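Local coordinates for protein endoglucanase (Ruminococcus champanellensis, PDB 6WQP) that probably hydrolyses beta-1,4-glucosidic bonds in cellulose and related glucans, as a family 5 glycoside hydrolase built on a TIM barrel, at residues P77-D82 with N117-N122; A215-T220 with Q271-S276; Y246-N251 with N298-W303. All coordinates share one frame; numbering follows the deposited sequence.

Interaction 1 of 3, residues P77-D82 with N117-N122. With NA (sodium ion), chain F.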
loop_
_atom_site.group_PDB
_atom_site.type_symbol
_atom_site.label_atom_id
_atom_site.label_comp_id
_atom_site.label_asym_id
_atom_site.label_seq_id
_atom_site.Cartn_x
_atom_site.Cartn_y
_atom_site.Cartn_z
ATOM N N PRO A 77 1.962 4.303 -4.097
ATOM C CA PRO A 77 0.534 4.174 -4.422
ATOM C C PRO A 77 0.220 4.979 -5.672
ATOM O O PRO A 77 0.641 6.130 -5.803
ATOM C CB PRO A 77 -0.174 4.744 -3.186
ATOM C CG PRO A 77 0.833 5.697 -2.589
ATOM C CD PRO A 77 2.192 5.096 -2.877
ATOM N N VAL A 78 -0.500 4.360 -6.604
ATOM C CA VAL A 78 -0.788 4.990 -7.888
ATOM C C VAL A 78 -2.266 4.848 -8.184
ATOM O O VAL A 78 -2.782 3.726 -8.265
ATOM C CB VAL A 78 0.045 4.385 -9.027
ATOM C CG1 VAL A 78 -0.389 4.992 -10.368
ATOM C CG2 VAL A 78 1.510 4.605 -8.812
ATOM N N SER A 79 -2.939 5.975 -8.388
ATOM C CA SER A 79 -4.304 5.981 -8.889
ATOM C C SER A 79 -4.267 6.151 -10.402
ATOM O O SER A 79 -3.702 7.125 -10.906
ATOM C CB SER A 79 -5.133 7.071 -8.220
ATOM O OG SER A 79 -5.284 6.786 -6.835
ATOM N N TRP A 80 -4.839 5.187 -11.117
ATOM C CA TRP A 80 -4.801 5.154 -12.573
ATOM C C TRP A 80 -6.088 5.664 -13.218
ATOM O O TRP A 80 -6.082 5.954 -14.415
ATOM C CB TRP A 80 -4.527 3.721 -13.061
ATOM C CG TRP A 80 -3.262 3.130 -12.486
ATOM C CD1 TRP A 80 -3.116 2.529 -11.269
ATOM C CD2 TRP A 80 -1.976 3.083 -13.114
ATOM N NE1 TRP A 80 -1.817 2.130 -11.093
ATOM C CE2 TRP A 80 -1.097 2.451 -12.214
ATOM C CE3 TRP A 80 -1.478 3.522 -14.343
ATOM C CZ2 TRP A 80 0.247 2.247 -12.498
ATOM C CZ3 TRP A 80 -0.145 3.308 -14.633
ATOM C CH2 TRP A 80 0.709 2.682 -13.710
ATOM N N ILE A 81 -7.171 5.817 -12.449
ATOM C CA ILE A 81 -8.492 6.031 -13.037
ATOM C C ILE A 81 -8.518 7.277 -13.921
ATOM O O ILE A 81 -9.088 7.262 -15.016
ATOM C CB ILE A 81 -9.559 6.107 -11.934
ATOM C CG1 ILE A 81 -10.926 6.408 -12.551
ATOM C CG2 ILE A 81 -9.195 7.169 -10.900
ATOM C CD1 ILE A 81 -12.074 6.189 -11.600
ATOM N N ASP A 82 -7.926 8.383 -13.453
ATOM C CA ASP A 82 -7.971 9.626 -14.227
ATOM C C ASP A 82 -7.069 9.587 -15.452
ATOM O O ASP A 82 -7.107 10.532 -16.258
ATOM C CB ASP A 82 -7.589 10.815 -13.339
ATOM C CG ASP A 82 -8.571 11.039 -12.205
ATOM O OD1 ASP A 82 -9.789 10.919 -12.426
ATOM O OD2 ASP A 82 -8.110 11.342 -11.084
ATOM N N ASN A 117 1.190 -0.267 -7.034
ATOM C CA ASN A 117 -0.161 -0.813 -7.009
ATOM C C ASN A 117 -1.125 -0.100 -7.946
ATOM O O ASN A 117 -0.709 0.729 -8.750
ATOM C CB ASN A 117 -0.738 -0.768 -5.586
ATOM C CG ASN A 117 -1.191 0.635 -5.148
ATOM O OD1 ASN A 117 -1.291 1.579 -5.947
ATOM N ND2 ASN A 117 -1.487 0.766 -3.863
ATOM N N ILE A 118 -2.415 -0.435 -7.859
ATOM C CA ILE A 118 -3.498 0.473 -8.236
ATOM C C ILE A 118 -4.158 0.903 -6.935
ATOM O O ILE A 118 -4.238 0.105 -5.991
ATOM C CB ILE A 118 -4.520 -0.151 -9.210
ATOM C CG1 ILE A 118 -5.490 -1.101 -8.504
ATOM C CG2 ILE A 118 -3.797 -0.860 -10.349
ATOM C CD1 ILE A 118 -6.339 -1.900 -9.478
ATOM N N HIS A 119 -4.607 2.162 -6.861
ATOM C CA HIS A 119 -4.970 2.746 -5.575
ATOM C C HIS A 119 -6.424 3.176 -5.602
ATOM O O HIS A 119 -7.315 2.345 -5.367
ATOM C CB HIS A 119 -3.985 3.868 -5.209
ATOM C CG HIS A 119 -3.860 4.111 -3.733
ATOM N ND1 HIS A 119 -3.163 3.272 -2.890
ATOM C CD2 HIS A 119 -4.345 5.104 -2.952
ATOM C CE1 HIS A 119 -3.218 3.739 -1.656
ATOM N NE2 HIS A 119 -3.936 4.847 -1.665
ATOM N N HIS A 120 -6.740 4.454 -5.830
ATOM C CA HIS A 120 -8.119 4.915 -5.634
ATOM C C HIS A 120 -8.962 4.652 -6.881
ATOM O O HIS A 120 -9.333 5.559 -7.639
ATOM C CB HIS A 120 -8.169 6.392 -5.264
ATOM C CG HIS A 120 -7.586 6.697 -3.919
ATOM N ND1 HIS A 120 -7.891 5.959 -2.793
ATOM C CD2 HIS A 120 -6.719 7.657 -3.521
ATOM C CE1 HIS A 120 -7.226 6.451 -1.760
ATOM N NE2 HIS A 120 -6.508 7.480 -2.176
ATOM N N GLU A 121 -9.313 3.375 -7.061
ATOM C CA GLU A 121 -10.041 2.929 -8.236
ATOM C C GLU A 121 -11.509 2.645 -7.939
ATOM O O GLU A 121 -12.195 2.059 -8.778
ATOM C CB GLU A 121 -9.367 1.681 -8.812
ATOM C CG GLU A 121 -7.890 1.897 -9.185
ATOM C CD GLU A 121 -7.705 2.966 -10.244
ATOM O OE1 GLU A 121 -8.234 2.802 -11.353
ATOM O OE2 GLU A 121 -7.037 3.989 -9.967
ATOM N N ASN A 122 -12.012 3.089 -6.781
ATOM C CA ASN A 122 -13.296 2.608 -6.266
ATOM C C ASN A 122 -14.477 3.019 -7.126
ATOM O O ASN A 122 -15.550 2.416 -7.002
ATOM C CB ASN A 122 -13.510 3.120 -4.843
ATOM C CG ASN A 122 -12.370 2.768 -3.925
ATOM O OD1 ASN A 122 -11.670 3.660 -3.439
ATOM N ND2 ASN A 122 -12.184 1.494 -3.658
HETATM NA NA NA F . -10.714 7.572 -16.855
HETATM O O HOH W 1 -9.593 9.801 -17.534
HETATM O O HOH W 2 -12.209 7.424 -18.982
HETATM O O HOH W 3 -12.209 9.018 -15.968
HETATM O O HOH W 4 -11.659 5.575 -16.393
#
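Val78 and Asn117 meet where two neighbouring loops leave the C-terminal ends of parallel strands 73-76 and 113-117 of a TIM barrel, the end at which such barrels carry their active sites. Here polar side chains hold the loops together by gripping backbone. Asn117 OD1 takes the N-H of Val78 at 3.0 Å along an almost straight path (172°), the donor tilted from the carbonyl plane. The other half of the same amide faces His119: Asn117 ND2 donates to His119 ND1 at 3.2 Å, in the plane of the imidazole. One asparagine therefore fixes both the neighbouring loop and the rotation of the histidine ring. Ser79 OG accepts from His120 N at 2.9 Å and is also bonded to Asp34 O. The chain of Glu121, bent at chi2 (-61°), brings Glu121 OE2 to the backbone of Trp80 and Ile81: Trp80 N reaches it from above the carboxylate plane at 2.8 Å and Ile81 N adds a weak bond. Glu121 OE1 accepts instead from Trp124 NE1. Further along this loop, Ile81 O, Thr84 O and four waters bind a sodium ion. Apolar contact is more modest. Pro77 CB rides over one face of the His119 ring in a CH-pi contact, 3.6 Å from the centroid, and Ile118 CG2 lies against Trp80 CD1, their side chains crossing at about a right angle. The polar edge of this indole makes the straightest bond: Trp80 NE1 donates to Asn117 O at 2.9 Å and 177°, on a lone pair in the plane of the Asn117 carbonyl, with that oxygen lying in the indole plane.

Interaction 2 of 3, residues A215-T220 with Q271-S276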
loop_
_atom_site.group_PDB
_atom_site.type_symbol
_atom_site.label_atom_id
_atom_site.label_comp_id
_atom_site.label_asym_id
_atom_site.label_seq_id
_atom_site.Cartn_x
_atom_site.Cartn_y
_atom_site.Cartn_z
ATOM N N ALA A 215 -8.254 -4.037 2.998
ATOM C CA ALA A 215 -6.955 -4.304 3.640
ATOM C C ALA A 215 -7.102 -4.376 5.156
ATOM O O ALA A 215 -6.201 -3.985 5.906
ATOM C CB ALA A 215 -5.897 -3.259 3.276
ATOM N N SER A 216 -8.237 -4.886 5.624
ATOM C CA SER A 216 -8.523 -4.963 7.048
ATOM C C SER A 216 -8.314 -6.380 7.556
ATOM O O SER A 216 -8.668 -7.349 6.882
ATOM C CB SER A 216 -9.955 -4.523 7.335
ATOM O OG SER A 216 -10.242 -4.639 8.719
ATOM N N CYS A 217 -7.746 -6.493 8.759
ATOM C CA CYS A 217 -7.638 -7.772 9.450
ATOM C C CYS A 217 -8.728 -7.836 10.519
ATOM O O CYS A 217 -8.666 -7.120 11.524
ATOM C CB CYS A 217 -6.258 -7.966 10.065
ATOM S SG CYS A 217 -6.029 -9.575 10.899
ATOM N N SER A 218 -9.730 -8.683 10.285
ATOM C CA SER A 218 -10.778 -8.957 11.258
ATOM C C SER A 218 -11.262 -10.386 11.045
ATOM O O SER A 218 -10.939 -11.031 10.044
ATOM C CB SER A 218 -11.950 -7.987 11.134
ATOM O OG SER A 218 -12.650 -8.223 9.918
ATOM N N SER A 219 -12.079 -10.861 11.985
ATOM C CA SER A 219 -12.599 -12.222 11.890
ATOM C C SER A 219 -13.320 -12.455 10.570
ATOM O O SER A 219 -13.124 -13.487 9.919
ATOM C CB SER A 219 -13.552 -12.502 13.059
ATOM O OG SER A 219 -12.905 -12.319 14.303
ATOM N N THR A 220 -14.159 -11.508 10.154
ATOM C CA THR A 220 -14.948 -11.736 8.948
ATOM C C THR A 220 -14.105 -11.595 7.684
ATOM O O THR A 220 -14.248 -12.400 6.754
ATOM C CB THR A 220 -16.145 -10.788 8.906
ATOM O OG1 THR A 220 -15.715 -9.460 8.590
ATOM C CG2 THR A 220 -16.857 -10.786 10.259
ATOM N N GLN A 271 -0.858 -9.226 17.075
ATOM C CA GLN A 271 -0.906 -10.676 17.214
ATOM C C GLN A 271 -1.955 -11.277 16.286
ATOM O O GLN A 271 -1.727 -12.337 15.682
ATOM C CB GLN A 271 -1.189 -11.056 18.662
ATOM C CG GLN A 271 -1.295 -12.545 18.862
ATOM C CD GLN A 271 -1.405 -12.921 20.319
ATOM O OE1 GLN A 271 -2.441 -12.718 20.947
ATOM N NE2 GLN A 271 -0.331 -13.461 20.871
ATOM N N GLU A 272 -3.115 -10.619 16.158
ATOM C CA GLU A 272 -4.159 -11.152 15.281
ATOM C C GLU A 272 -3.698 -11.178 13.829
ATOM O O GLU A 272 -4.012 -12.120 13.084
ATOM C CB GLU A 272 -5.442 -10.331 15.428
ATOM C CG GLU A 272 -6.585 -10.779 14.517
ATOM C CD GLU A 272 -7.870 -10.002 14.744
ATOM O OE1 GLU A 272 -7.814 -8.757 14.802
ATOM O OE2 GLU A 272 -8.939 -10.641 14.859
ATOM N N ILE A 273 -2.962 -10.153 13.401
ATOM C CA ILE A 273 -2.429 -10.155 12.041
ATOM C C ILE A 273 -1.518 -11.354 11.839
ATOM O O ILE A 273 -1.596 -12.053 10.819
ATOM C CB ILE A 273 -1.709 -8.826 11.734
ATOM C CG1 ILE A 273 -2.712 -7.680 11.804
ATOM C CG2 ILE A 273 -1.045 -8.883 10.364
ATOM C CD1 ILE A 273 -2.129 -6.317 11.527
ATOM N N TYR A 274 -0.654 -11.630 12.817
ATOM C CA TYR A 274 0.231 -12.782 12.692
ATOM C C TYR A 274 -0.560 -14.086 12.682
ATOM O O TYR A 274 -0.326 -14.965 11.846
ATOM C CB TYR A 274 1.247 -12.808 13.827
ATOM C CG TYR A 274 2.061 -14.075 13.809
ATOM C CD1 TYR A 274 3.051 -14.265 12.855
ATOM C CD2 TYR A 274 1.812 -15.104 14.711
ATOM C CE1 TYR A 274 3.789 -15.428 12.814
ATOM C CE2 TYR A 274 2.546 -16.274 14.677
ATOM C CZ TYR A 274 3.531 -16.431 13.722
ATOM O OH TYR A 274 4.268 -17.594 13.686
ATOM N N ASN A 275 -1.476 -14.242 13.636
ATOM C CA ASN A 275 -2.196 -15.501 13.758
ATOM C C ASN A 275 -3.049 -15.763 12.528
ATOM O O ASN A 275 -3.259 -16.925 12.156
ATOM C CB ASN A 275 -3.067 -15.499 15.017
ATOM C CG ASN A 275 -2.251 -15.589 16.300
ATOM O OD1 ASN A 275 -1.039 -15.809 16.267
ATOM N ND2 ASN A 275 -2.921 -15.430 17.434
ATOM N N SER A 276 -3.516 -14.700 11.870
ATOM C CA SER A 276 -4.390 -14.862 10.716
ATOM C C SER A 276 -3.618 -15.300 9.474
ATOM O O SER A 276 -4.137 -16.075 8.660
ATOM C CB SER A 276 -5.135 -13.551 10.432
ATOM O OG SER A 276 -6.062 -13.230 11.456
HETATM O O HOH W 5 -11.172 -9.490 14.916
#
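Between Cys217 and Glu272 no aromatic ring takes part; the flat groups are the glutamate's carboxylate and the peptide carbonyl at the base of its side chain. Glu272 O is approached on opposite faces of its plane by two donors from one residue, Ser276 N in the ordinary helical bond and Ser276 OG at 2.8 Å. The glutamate side chain leaves at about a right angle to this carbonyl, CG anti to the backbone N (chi1 178°) and the chain extended beyond it, until Glu272 OE1 stands 3.8 Å from Cys217 O, two oxygens that merely approach each other. Glu272 OE2 accepts from a water at 2.5 Å, a strikingly short distance best read with caution, and the water takes only a weak bond from Ser219 N, near the start of helix 219-224, so the solvent link at this partly exposed rim is a loose one. The rest is a sulfur contact. Cys217 turns its CB toward the helix, and a chi1 of -178° carries Cys217 SG on to it, among three residues of one of its sides: Ile273 CA at 3.8 Å, Glu272 CG at 3.9 Å and Ser276 OG at 3.7 Å. Ile273 CG1 also touches Cys217 SG, at 3.9 Å, and makes the link to the interior. In the barrel, residues 215-220 run from strand 208-211 into helix 219-224, and residues 271-276 belong to the long helix 260-278, one step further round. Strand 236-241 lies beneath both, its Ile240 touching Cys217 and Ile273 alike; Val222 of helix 219-224 covers Cys217 and Ser276, while Ile273 continues inward to strand 284-289.

Interaction 3 of 3, residues Y246-N251 with N298-W303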
loop_
_atom_site.group_PDB
_atom_site.type_symbol
_atom_site.label_atom_id
_atom_site.label_comp_id
_atom_site.label_asym_id
_atom_site.label_seq_id
_atom_site.Cartn_x
_atom_site.Cartn_y
_atom_site.Cartn_z
ATOM N N TYR A 246 -6.905 2.530 17.059
ATOM C CA TYR A 246 -7.707 3.412 16.217
ATOM C C TYR A 246 -7.932 4.778 16.849
ATOM O O TYR A 246 -7.814 5.813 16.182
ATOM C CB TYR A 246 -9.054 2.754 15.943
ATOM C CG TYR A 246 -10.073 3.687 15.336
ATOM C CD1 TYR A 246 -10.079 3.935 13.976
ATOM C CD2 TYR A 246 -11.031 4.319 16.125
ATOM C CE1 TYR A 246 -11.003 4.781 13.411
ATOM C CE2 TYR A 246 -11.965 5.163 15.566
ATOM C CZ TYR A 246 -11.948 5.396 14.209
ATOM O OH TYR A 246 -12.869 6.245 13.640
ATOM N N ASN A 247 -8.327 4.804 18.118
ATOM C CA ASN A 247 -8.729 6.071 18.711
ATOM C C ASN A 247 -7.555 7.027 18.800
ATOM O O ASN A 247 -7.734 8.245 18.705
ATOM C CB ASN A 247 -9.325 5.855 20.096
ATOM C CG ASN A 247 -10.099 7.060 20.572
ATOM O OD1 ASN A 247 -10.889 7.632 19.821
ATOM N ND2 ASN A 247 -9.866 7.468 21.811
ATOM N N PHE A 248 -6.355 6.494 18.982
ATOM C CA PHE A 248 -5.158 7.315 19.097
ATOM C C PHE A 248 -4.534 7.609 17.744
ATOM O O PHE A 248 -4.097 8.738 17.501
ATOM C CB PHE A 248 -4.144 6.607 19.993
ATOM C CG PHE A 248 -2.780 7.233 19.995
ATOM C CD1 PHE A 248 -2.497 8.288 20.837
ATOM C CD2 PHE A 248 -1.774 6.733 19.180
ATOM C CE1 PHE A 248 -1.237 8.860 20.864
ATOM C CE2 PHE A 248 -0.513 7.294 19.199
ATOM C CZ PHE A 248 -0.243 8.358 20.042
ATOM N N ALA A 249 -4.496 6.624 16.853
ATOM C CA ALA A 249 -3.666 6.740 15.662
ATOM C C ALA A 249 -4.408 7.290 14.457
ATOM O O ALA A 249 -3.781 7.927 13.598
ATOM C CB ALA A 249 -3.068 5.376 15.305
ATOM N N LEU A 250 -5.718 7.066 14.366
ATOM C CA LEU A 250 -6.471 7.372 13.157
ATOM C C LEU A 250 -7.634 8.329 13.361
ATOM O O LEU A 250 -8.000 9.030 12.414
ATOM C CB LEU A 250 -7.017 6.081 12.542
ATOM C CG LEU A 250 -7.733 6.230 11.198
ATOM C CD1 LEU A 250 -6.821 6.849 10.165
ATOM C CD2 LEU A 250 -8.247 4.875 10.712
ATOM N N ASN A 251 -8.231 8.372 14.548
ATOM C CA ASN A 251 -9.394 9.216 14.808
ATOM C C ASN A 251 -8.934 10.626 15.167
ATOM O O ASN A 251 -8.318 10.838 16.216
ATOM C CB ASN A 251 -10.221 8.592 15.931
ATOM C CG ASN A 251 -11.501 9.348 16.223
ATOM O OD1 ASN A 251 -11.924 10.212 15.455
ATOM N ND2 ASN A 251 -12.133 9.012 17.345
ATOM N N ASN A 298 5.531 13.192 22.445
ATOM C CA ASN A 298 5.911 12.183 23.428
ATOM C C ASN A 298 4.992 10.975 23.335
ATOM O O ASN A 298 5.454 9.827 23.389
ATOM C CB ASN A 298 5.886 12.781 24.830
ATOM C CG ASN A 298 6.884 13.910 24.992
ATOM O OD1 ASN A 298 6.564 14.958 25.548
ATOM N ND2 ASN A 298 8.103 13.698 24.504
ATOM N N GLY A 299 3.691 11.219 23.168
ATOM C CA GLY A 299 2.755 10.117 22.990
ATOM C C GLY A 299 3.070 9.284 21.763
ATOM O O GLY A 299 3.101 8.052 21.825
ATOM N N ARG A 300 3.322 9.946 20.623
ATOM C CA ARG A 300 3.585 9.194 19.404
ATOM C C ARG A 300 4.927 8.469 19.458
ATOM O O ARG A 300 5.086 7.428 18.814
ATOM C CB ARG A 300 3.523 10.118 18.189
ATOM C CG ARG A 300 2.153 10.736 17.941
ATOM C CD ARG A 300 1.953 11.143 16.471
ATOM N NE ARG A 300 2.754 12.316 16.110
ATOM C CZ ARG A 300 3.018 12.695 14.859
ATOM N NH1 ARG A 300 2.560 12.011 13.823
ATOM N NH2 ARG A 300 3.755 13.781 14.653
ATOM N N VAL A 301 5.903 8.998 20.206
ATOM C CA VAL A 301 7.175 8.297 20.365
ATOM C C VAL A 301 6.976 6.988 21.120
ATOM O O VAL A 301 7.510 5.941 20.732
ATOM C CB VAL A 301 8.202 9.208 21.069
ATOM C CG1 VAL A 301 9.291 8.386 21.752
ATOM C CG2 VAL A 301 8.819 10.172 20.058
ATOM N N LEU A 302 6.217 7.023 22.209
ATOM C CA LEU A 302 5.924 5.793 22.941
ATOM C C LEU A 302 5.108 4.834 22.085
ATOM O O LEU A 302 5.410 3.635 22.026
ATOM C CB LEU A 302 5.201 6.134 24.242
ATOM C CG LEU A 302 6.031 6.931 25.255
ATOM C CD1 LEU A 302 5.140 7.462 26.383
ATOM C CD2 LEU A 302 7.180 6.124 25.839
ATOM N N TRP A 303 4.081 5.346 21.403
ATOM C CA TRP A 303 3.316 4.526 20.469
ATOM C C TRP A 303 4.237 3.852 19.457
ATOM O O TRP A 303 4.139 2.637 19.213
ATOM C CB TRP A 303 2.262 5.391 19.768
ATOM C CG TRP A 303 1.633 4.742 18.575
ATOM C CD1 TRP A 303 0.567 3.900 18.571
ATOM C CD2 TRP A 303 2.045 4.874 17.208
ATOM N NE1 TRP A 303 0.287 3.494 17.293
ATOM C CE2 TRP A 303 1.176 4.082 16.432
ATOM C CE3 TRP A 303 3.060 5.590 16.565
ATOM C CZ2 TRP A 303 1.296 3.979 15.049
ATOM C CZ3 TRP A 303 3.180 5.482 15.193
ATOM C CH2 TRP A 303 2.303 4.681 14.451
#
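Phe248 and Trp303 join two successive beta-alpha units of the TIM barrel: the short helix 246-249, set in the connection that follows strand 236-241, and helix 297-313, which follows strand 284-289. The contact is aromatic and buried, an example of a short loop helix packed on the barrel's outer helical layer through an inserted ring. In Phe248 a chi1 of 170° carries the ring on from a CB that already faces the long helix. The leading atoms, Phe248 CE2 and CZ, do the touching. Phe248 CE2 presses on the root of the indole, 3.4 Å from both Trp303 CG and Trp303 CB, and Phe248 CD2 follows at 3.7 Å from Trp303 CD1. The two ring planes, that of Phe248 and that of the five-membered ring of Trp303, are inclined at 42° with centroids 5.1 Å apart, a geometry between a stack and an edge-to-face pair. Phe248 CZ reaches the helix backbone itself, 3.8 Å from Gly299 O. At position 299 there is no side chain between the ring and that backbone, and the amide N of Arg300 lies at the ring's edge, near its plane. Replacing Phe248 with an alanine would probably open a gap between the two helices and strip the CB and CG of Trp303 of a close neighbour. Phe258 meets both rings, edge-to-face with Trp303, while Trp303 NE1 is spent on Ser244 O. Arg300 turns its guanidinium elsewhere, to Ala291 O and the ring of Tyr345. What it offers the phenylalanine is aliphatic: Arg300 CG lies 4.0 Å from Phe248 CZ. At the margin, Ala249 CB comes within 4.3 Å of Trp303 NE1.

All three contacts join neighbouring units of one eight-stranded barrel, yet their chemistry changes with position. Interactions 1 and 3 are buried, whereas interaction 2 lies at the surface. Interaction 1, nearest the centre of the chain, ties two loops together largely by side chains bonding to backbone. Interaction 3, about 20 Å from that centre, depends on ring packing between helices, and interaction 2 on a thiol and a loosely held water. The latter two share a context, since helices 246-249 and 260-278 are consecutive and their segments alternate along the chain; their centres stand about 20 Å apart. Interaction 1 closes before either begins, and none touches another.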